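Putative hydrolase (Acinetobacter sp. NBRC 100985, PDB 4XUK) is a two-zinc enzyme of the metallo-beta-lactamase superfamily that hydrolyses organophosphates and probably lactones. Local coordinates at residues A[194-203]-A[214-222]; A[54-62]-A[262-271]. The protein carries 2 engineered substitutions. All coordinates share one frame; numbering follows the deposited sequence.

Contact 1 of 2, residues A[194-203]-A[214-222]. With ZN (zinc ion), chain D; ZN (zinc ion), chain C.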
# COMPACT_ATOMS: atom_id res chain seq x y z
N THR A 194 -9.98 3.02 -25.07
CA THR A 194 -8.59 3.31 -24.75
C THR A 194 -7.72 2.34 -25.53
O THR A 194 -6.85 1.68 -24.98
CB THR A 194 -8.32 3.22 -23.24
OG1 THR A 194 -8.74 1.95 -22.73
CG2 THR A 194 -9.07 4.32 -22.50
N ALA A 195 -7.98 2.25 -26.83
CA ALA A 195 -7.26 1.35 -27.71
C ALA A 195 -5.78 1.68 -27.85
O ALA A 195 -5.37 2.82 -27.65
CB ALA A 195 -7.91 1.33 -29.10
N GLY A 196 -5.00 0.66 -28.20
CA GLY A 196 -3.58 0.82 -28.44
C GLY A 196 -2.87 -0.40 -27.90
O GLY A 196 -2.24 -1.16 -28.64
N HIS A 197 -2.97 -0.59 -26.59
CA HIS A 197 -2.44 -1.79 -25.96
C HIS A 197 -2.96 -3.04 -26.67
O HIS A 197 -2.20 -3.97 -26.92
CB HIS A 197 -2.82 -1.83 -24.48
CG HIS A 197 -2.33 -3.05 -23.77
ND1 HIS A 197 -1.00 -3.32 -23.57
CD2 HIS A 197 -3.01 -4.07 -23.19
CE1 HIS A 197 -0.88 -4.45 -22.90
NE2 HIS A 197 -2.09 -4.92 -22.66
N THR A 198 -4.25 -3.04 -26.98
CA THR A 198 -4.83 -4.02 -27.90
C THR A 198 -5.81 -3.24 -28.76
O THR A 198 -6.23 -2.15 -28.37
CB THR A 198 -5.61 -5.15 -27.18
OG1 THR A 198 -6.77 -4.61 -26.54
CG2 THR A 198 -4.72 -5.88 -26.17
N PRO A 199 -6.19 -3.80 -29.92
CA PRO A 199 -7.02 -2.98 -30.82
C PRO A 199 -8.39 -2.60 -30.25
O PRO A 199 -8.97 -1.62 -30.72
CB PRO A 199 -7.15 -3.86 -32.06
CG PRO A 199 -5.92 -4.72 -32.04
CD PRO A 199 -5.69 -5.02 -30.58
N GLY A 200 -8.88 -3.34 -29.26
CA GLY A 200 -10.19 -3.04 -28.69
C GLY A 200 -10.16 -2.85 -27.18
O GLY A 200 -11.14 -3.12 -26.49
N HIS A 201 -9.02 -2.37 -26.68
CA HIS A 201 -8.88 -2.14 -25.25
C HIS A 201 -9.82 -1.03 -24.82
O HIS A 201 -9.85 0.03 -25.43
CB HIS A 201 -7.43 -1.77 -24.89
CG HIS A 201 -7.17 -1.73 -23.42
ND1 HIS A 201 -7.50 -0.65 -22.63
CD2 HIS A 201 -6.61 -2.65 -22.59
CE1 HIS A 201 -7.15 -0.90 -21.38
NE2 HIS A 201 -6.61 -2.10 -21.33
N PHE A 202 -10.61 -1.30 -23.78
CA PHE A 202 -11.51 -0.30 -23.22
C PHE A 202 -11.30 -0.18 -21.72
O PHE A 202 -10.91 -1.15 -21.04
CB PHE A 202 -12.97 -0.70 -23.44
CG PHE A 202 -13.59 -0.15 -24.71
CD1 PHE A 202 -13.15 -0.58 -25.95
CD2 PHE A 202 -14.64 0.75 -24.64
CE1 PHE A 202 -13.74 -0.09 -27.13
CE2 PHE A 202 -15.23 1.24 -25.81
CZ PHE A 202 -14.77 0.82 -27.05
N SER A 203 -11.58 1.00 -21.19
CA SER A 203 -11.62 1.19 -19.75
C SER A 203 -13.08 1.39 -19.35
O SER A 203 -13.92 1.62 -20.22
CB SER A 203 -10.76 2.38 -19.32
OG SER A 203 -9.43 2.25 -19.82
N VAL A 214 -12.29 5.17 -12.27
CA VAL A 214 -12.00 4.61 -13.59
C VAL A 214 -11.20 3.32 -13.45
O VAL A 214 -10.14 3.29 -12.84
CB VAL A 214 -11.27 5.60 -14.52
CG1 VAL A 214 -11.13 5.00 -15.91
CG2 VAL A 214 -12.03 6.94 -14.58
N PHE A 215 -11.74 2.24 -14.01
CA PHE A 215 -11.02 0.99 -14.03
C PHE A 215 -10.28 1.00 -15.35
O PHE A 215 -10.86 0.72 -16.40
CB PHE A 215 -12.01 -0.17 -13.91
CG PHE A 215 -12.79 -0.16 -12.62
CD1 PHE A 215 -13.89 0.69 -12.46
CD2 PHE A 215 -12.41 -0.96 -11.55
CE1 PHE A 215 -14.59 0.73 -11.26
CE2 PHE A 215 -13.12 -0.92 -10.35
CZ PHE A 215 -14.21 -0.09 -10.21
N ILE A 216 -8.99 1.33 -15.30
CA ILE A 216 -8.25 1.75 -16.50
C ILE A 216 -7.71 0.65 -17.39
O ILE A 216 -7.32 0.91 -18.53
CB ILE A 216 -7.07 2.69 -16.15
CG1 ILE A 216 -6.06 1.98 -15.24
CG2 ILE A 216 -7.57 3.96 -15.50
CD1 ILE A 216 -4.70 2.69 -15.19
N GLY A 217 -7.65 -0.58 -16.88
CA GLY A 217 -7.06 -1.66 -17.65
C GLY A 217 -5.58 -1.42 -17.87
O GLY A 217 -4.89 -0.83 -17.02
N ASP A 218 -5.08 -1.87 -19.01
CA ASP A 218 -3.64 -1.89 -19.26
C ASP A 218 -3.12 -0.70 -20.07
O ASP A 218 -2.31 -0.88 -20.98
CB ASP A 218 -3.26 -3.18 -19.97
CG ASP A 218 -3.22 -4.36 -19.04
OD1 ASP A 218 -3.75 -4.27 -17.91
OD2 ASP A 218 -2.62 -5.37 -19.43
N ILE A 219 -3.55 0.50 -19.73
CA ILE A 219 -2.97 1.70 -20.34
C ILE A 219 -1.66 2.03 -19.62
O ILE A 219 -0.99 3.00 -19.97
CB ILE A 219 -3.92 2.89 -20.26
CG1 ILE A 219 -4.21 3.23 -18.79
CG2 ILE A 219 -5.23 2.57 -20.99
CD1 ILE A 219 -5.03 4.49 -18.62
N VAL A 220 -1.31 1.22 -18.63
CA VAL A 220 -0.03 1.38 -17.93
C VAL A 220 0.40 0.09 -17.21
O VAL A 220 -0.46 -0.68 -16.74
CB VAL A 220 -0.07 2.61 -16.96
CG1 VAL A 220 -0.80 2.28 -15.66
CG2 VAL A 220 1.33 3.10 -16.69
N HIS A 221 1.71 -0.13 -17.12
CA HIS A 221 2.23 -1.37 -16.55
C HIS A 221 3.19 -1.17 -15.38
O HIS A 221 3.84 -2.12 -14.94
CB HIS A 221 2.93 -2.20 -17.63
CG HIS A 221 1.99 -2.90 -18.55
ND1 HIS A 221 1.18 -2.22 -19.43
CD2 HIS A 221 1.71 -4.21 -18.71
CE1 HIS A 221 0.45 -3.09 -20.11
NE2 HIS A 221 0.74 -4.30 -19.68
N SER A 222 3.29 0.06 -14.88
CA SER A 222 4.27 0.35 -13.84
C SER A 222 3.90 1.65 -13.15
O SER A 222 3.32 2.53 -13.79
CB SER A 222 5.66 0.48 -14.49
OG SER A 222 5.69 1.51 -15.47
ZN ZN D . -2.69 -6.64 -21.50
ZN ZN C . -2.41 -7.27 -18.47
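His197 and Asp218 meet at a zinc ion that both bind: NE2 of His197 lies 2.2 Å from the metal and OD2 of Asp218 2.4 Å. The same OD2 also holds the second zinc ion at 2.1 Å, so one carboxylate oxygen bridges the pair. Behind this bridge the CB of Asp218 sits over one face of the His197 imidazole, displaced toward its rim, while CE1 of His221 comes within 3.4 Å of CE1 of His197. His108 and His110 complete the first site, and Asp112, His113 and His265 the second, the dinuclear centre of the metallo-beta-lactamase fold, set here at the mouth of the hairpin formed by strands 202-208 and 211-215. The other ring nitrogen of His197, ND1, is hydrogen-bonded to Asp237. A second shell fixes the bridging residue: the backbone N of Asp218 donates to NE2 of His201 (2.8 Å, 155°), slightly tilted from the ring plane. The CG of His201 is anti to the backbone N (chi1 -171°), which carries the imidazole across to Asp218, and Thr194 OG1 meets its ND1 in the ring plane at 2.9 Å. Further out, Ser203 OG donates to Ile216 O at 2.8 Å, from above the carbonyl plane.

Contact 2 of 2, residues A[54-62]-A[262-271]; sequences VQTSINAFL and AAPHLPFPGI. With ZN (zinc ion), chain C.
The phenyl ring of Phe61 takes the methyl of Ala262 over the centre of one face, with CB 3.7 Å from the ring centroid, while Pro269 O and Pro264 N lie at its edge; Ile271 CG1 packs obliquely against CE1. The Phe268 ring has Pro269 CB over the centre of one face and, at its edge, Asn59 OD1, buried without a polar partner, 3.4 Å from CD1. The imidazole of His265 is approached at its edge as well. Its ND1 donates to Ser57 O (2.9 Å, 168°) in the planes of both the ring and the carbonyl, and Ile58 CG1 lies alongside. That nearly straight bond fixes the rotation of the ring and leaves NE2 to bind a zinc ion at 2.2 Å, an example of a second-shell carbonyl orienting a metal ligand. Asn59 has CG anti to its carbonyl carbon (chi1 -46°), turning the amide to the 262-271 loop. Its one amide nitrogen, ND2, donates twice, to Ala263 O at 3.1 Å and Leu266 O at 2.9 Å, both close to the amide plane, and so spans the type I turn from Ala263 to Leu266. The backbone N of Asn59 adds a bond to Pro264 O (2.7 Å). Phe268 N donates to Ser57 OG, which is also bonded to His288 of the second subunit. The turn thus lies against strand 54-64, whose backbone pairs with strand 14-26, while Ala60 and Leu62 pack on helix 87-93.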
# COMPACT_ATOMS: atom_id res chain seq x y z
N VAL A 54 11.35 -6.27 -12.79
CA VAL A 54 10.48 -5.17 -12.38
C VAL A 54 9.18 -5.75 -11.81
O VAL A 54 8.36 -6.31 -12.55
CB VAL A 54 10.19 -4.24 -13.56
CG1 VAL A 54 9.31 -3.09 -13.13
CG2 VAL A 54 11.51 -3.72 -14.17
N GLN A 55 9.00 -5.64 -10.50
CA GLN A 55 7.84 -6.22 -9.84
C GLN A 55 6.56 -5.59 -10.37
O GLN A 55 6.46 -4.36 -10.44
CB GLN A 55 7.93 -6.02 -8.33
CG GLN A 55 6.86 -6.76 -7.53
CD GLN A 55 7.02 -6.60 -6.03
OE1 GLN A 55 8.08 -6.22 -5.54
NE2 GLN A 55 5.96 -6.88 -5.29
N THR A 56 5.60 -6.43 -10.77
CA THR A 56 4.38 -5.94 -11.39
C THR A 56 3.20 -6.77 -10.92
O THR A 56 3.15 -7.98 -11.15
CB THR A 56 4.48 -6.02 -12.92
OG1 THR A 56 5.64 -5.28 -13.34
CG2 THR A 56 3.23 -5.44 -13.59
N SER A 57 2.26 -6.12 -10.22
CA SER A 57 1.06 -6.81 -9.76
C SER A 57 0.15 -7.14 -10.94
O SER A 57 0.20 -6.49 -11.99
CB SER A 57 0.30 -5.95 -8.75
OG SER A 57 1.07 -5.69 -7.59
N ILE A 58 -0.67 -8.16 -10.75
CA ILE A 58 -1.77 -8.44 -11.64
C ILE A 58 -3.00 -8.46 -10.74
O ILE A 58 -3.11 -9.32 -9.86
CB ILE A 58 -1.63 -9.79 -12.37
CG1 ILE A 58 -0.35 -9.84 -13.21
CG2 ILE A 58 -2.84 -10.02 -13.30
CD1 ILE A 58 0.88 -10.28 -12.42
N ASN A 59 -3.89 -7.49 -10.92
CA ASN A 59 -5.07 -7.36 -10.08
C ASN A 59 -6.38 -7.51 -10.88
O ASN A 59 -6.40 -7.39 -12.12
CB ASN A 59 -5.09 -6.00 -9.38
CG ASN A 59 -3.75 -5.62 -8.77
OD1 ASN A 59 -3.14 -6.39 -8.04
ND2 ASN A 59 -3.31 -4.41 -9.05
N ALA A 60 -7.47 -7.79 -10.17
CA ALA A 60 -8.83 -7.69 -10.71
C ALA A 60 -9.67 -6.95 -9.67
O ALA A 60 -9.24 -6.81 -8.52
CB ALA A 60 -9.41 -9.06 -10.97
N PHE A 61 -10.87 -6.50 -10.06
CA PHE A 61 -11.71 -5.73 -9.14
C PHE A 61 -13.17 -6.18 -9.12
O PHE A 61 -13.79 -6.35 -10.19
CB PHE A 61 -11.63 -4.23 -9.47
CG PHE A 61 -10.23 -3.71 -9.48
CD1 PHE A 61 -9.60 -3.34 -8.30
CD2 PHE A 61 -9.50 -3.64 -10.67
CE1 PHE A 61 -8.29 -2.89 -8.30
CE2 PHE A 61 -8.21 -3.20 -10.68
CZ PHE A 61 -7.59 -2.82 -9.48
N LEU A 62 -13.70 -6.36 -7.91
CA LEU A 62 -15.12 -6.64 -7.68
C LEU A 62 -15.82 -5.35 -7.31
O LEU A 62 -15.33 -4.59 -6.47
CB LEU A 62 -15.29 -7.62 -6.50
CG LEU A 62 -15.46 -9.11 -6.73
CD1 LEU A 62 -15.68 -9.78 -5.38
CD2 LEU A 62 -16.61 -9.44 -7.71
N ALA A 262 -8.51 2.45 -10.70
CA ALA A 262 -8.27 1.07 -10.31
C ALA A 262 -7.56 0.39 -11.47
O ALA A 262 -8.10 0.30 -12.57
CB ALA A 262 -9.59 0.38 -10.00
N ALA A 263 -6.35 -0.08 -11.23
CA ALA A 263 -5.50 -0.57 -12.31
C ALA A 263 -5.03 -2.00 -12.09
O ALA A 263 -4.49 -2.31 -11.02
CB ALA A 263 -4.30 0.34 -12.47
N PRO A 264 -5.17 -2.86 -13.12
CA PRO A 264 -4.72 -4.24 -12.95
C PRO A 264 -3.21 -4.38 -12.79
O PRO A 264 -2.78 -5.37 -12.19
CB PRO A 264 -5.19 -4.93 -14.25
CG PRO A 264 -5.30 -3.83 -15.24
CD PRO A 264 -5.77 -2.63 -14.44
N HIS A 265 -2.42 -3.43 -13.29
CA HIS A 265 -0.95 -3.55 -13.18
C HIS A 265 -0.23 -2.48 -12.36
O HIS A 265 0.96 -2.25 -12.56
CB HIS A 265 -0.32 -3.62 -14.58
CG HIS A 265 -0.69 -4.86 -15.33
ND1 HIS A 265 -0.75 -6.10 -14.72
CD2 HIS A 265 -1.03 -5.05 -16.63
CE1 HIS A 265 -1.11 -7.00 -15.62
NE2 HIS A 265 -1.27 -6.39 -16.78
N LEU A 266 -0.94 -1.83 -11.43
CA LEU A 266 -0.26 -0.96 -10.47
C LEU A 266 -0.22 -1.71 -9.14
O LEU A 266 -1.01 -2.64 -8.94
CB LEU A 266 -0.98 0.40 -10.37
CG LEU A 266 -0.88 1.22 -11.66
CD1 LEU A 266 -1.62 2.56 -11.58
CD2 LEU A 266 0.57 1.44 -12.03
N PRO A 267 0.72 -1.35 -8.23
CA PRO A 267 0.93 -2.15 -7.02
C PRO A 267 -0.34 -2.41 -6.22
O PRO A 267 -1.03 -1.45 -5.81
CB PRO A 267 1.91 -1.29 -6.21
CG PRO A 267 2.73 -0.61 -7.28
CD PRO A 267 1.73 -0.29 -8.37
N PHE A 268 -0.65 -3.69 -6.01
CA PHE A 268 -1.84 -4.10 -5.25
C PHE A 268 -1.97 -3.29 -3.97
O PHE A 268 -0.99 -3.13 -3.24
CB PHE A 268 -1.80 -5.60 -4.92
CG PHE A 268 -2.98 -6.06 -4.11
CD1 PHE A 268 -4.14 -6.47 -4.75
CD2 PHE A 268 -2.93 -6.07 -2.72
CE1 PHE A 268 -5.23 -6.88 -4.01
CE2 PHE A 268 -4.02 -6.48 -1.98
CZ PHE A 268 -5.16 -6.89 -2.62
N PRO A 269 -3.18 -2.81 -3.66
CA PRO A 269 -4.50 -3.04 -4.29
C PRO A 269 -4.71 -2.40 -5.66
O PRO A 269 -5.73 -2.72 -6.30
CB PRO A 269 -5.48 -2.45 -3.28
CG PRO A 269 -4.68 -1.46 -2.51
CD PRO A 269 -3.31 -2.05 -2.41
N GLY A 270 -3.81 -1.53 -6.12
CA GLY A 270 -3.95 -0.96 -7.46
C GLY A 270 -4.97 0.17 -7.54
O GLY A 270 -5.42 0.54 -8.63
N ILE A 271 -5.33 0.72 -6.38
CA ILE A 271 -6.32 1.78 -6.30
C ILE A 271 -5.63 3.05 -5.78
O ILE A 271 -4.88 3.02 -4.80
CB ILE A 271 -7.49 1.37 -5.37
CG1 ILE A 271 -8.16 0.08 -5.87
CG2 ILE A 271 -8.53 2.48 -5.26
CD1 ILE A 271 -9.29 -0.43 -4.93
ZN ZN C . -2.41 -7.27 -18.47
O HOH W 1 2.27 -3.36 -10.09

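In the fold
From the N terminus, strands 6-11 and 14-26 and helix 36-45 precede strand 54-64, which takes its place in the first seven-stranded sheet. Some 200 residues later, the loop between strands 260-262 and 271-275 of the other returns to it, and contact 2 closes this long excursion, joining the two sheets. Nested inside it is contact 1, a far shorter closure within the second sheet, where 194-203 and 214-222 meet at the open end of the hairpin. The two contacts, their centres about 13 Å apart, touch directly: Val214 and Ile216 probably pair with Ala262 through their backbones, and Asp218 packs on His265 and Pro264. Both supply ligands to one zinc ion, which therefore ties the hairpin to the loop at 262-271.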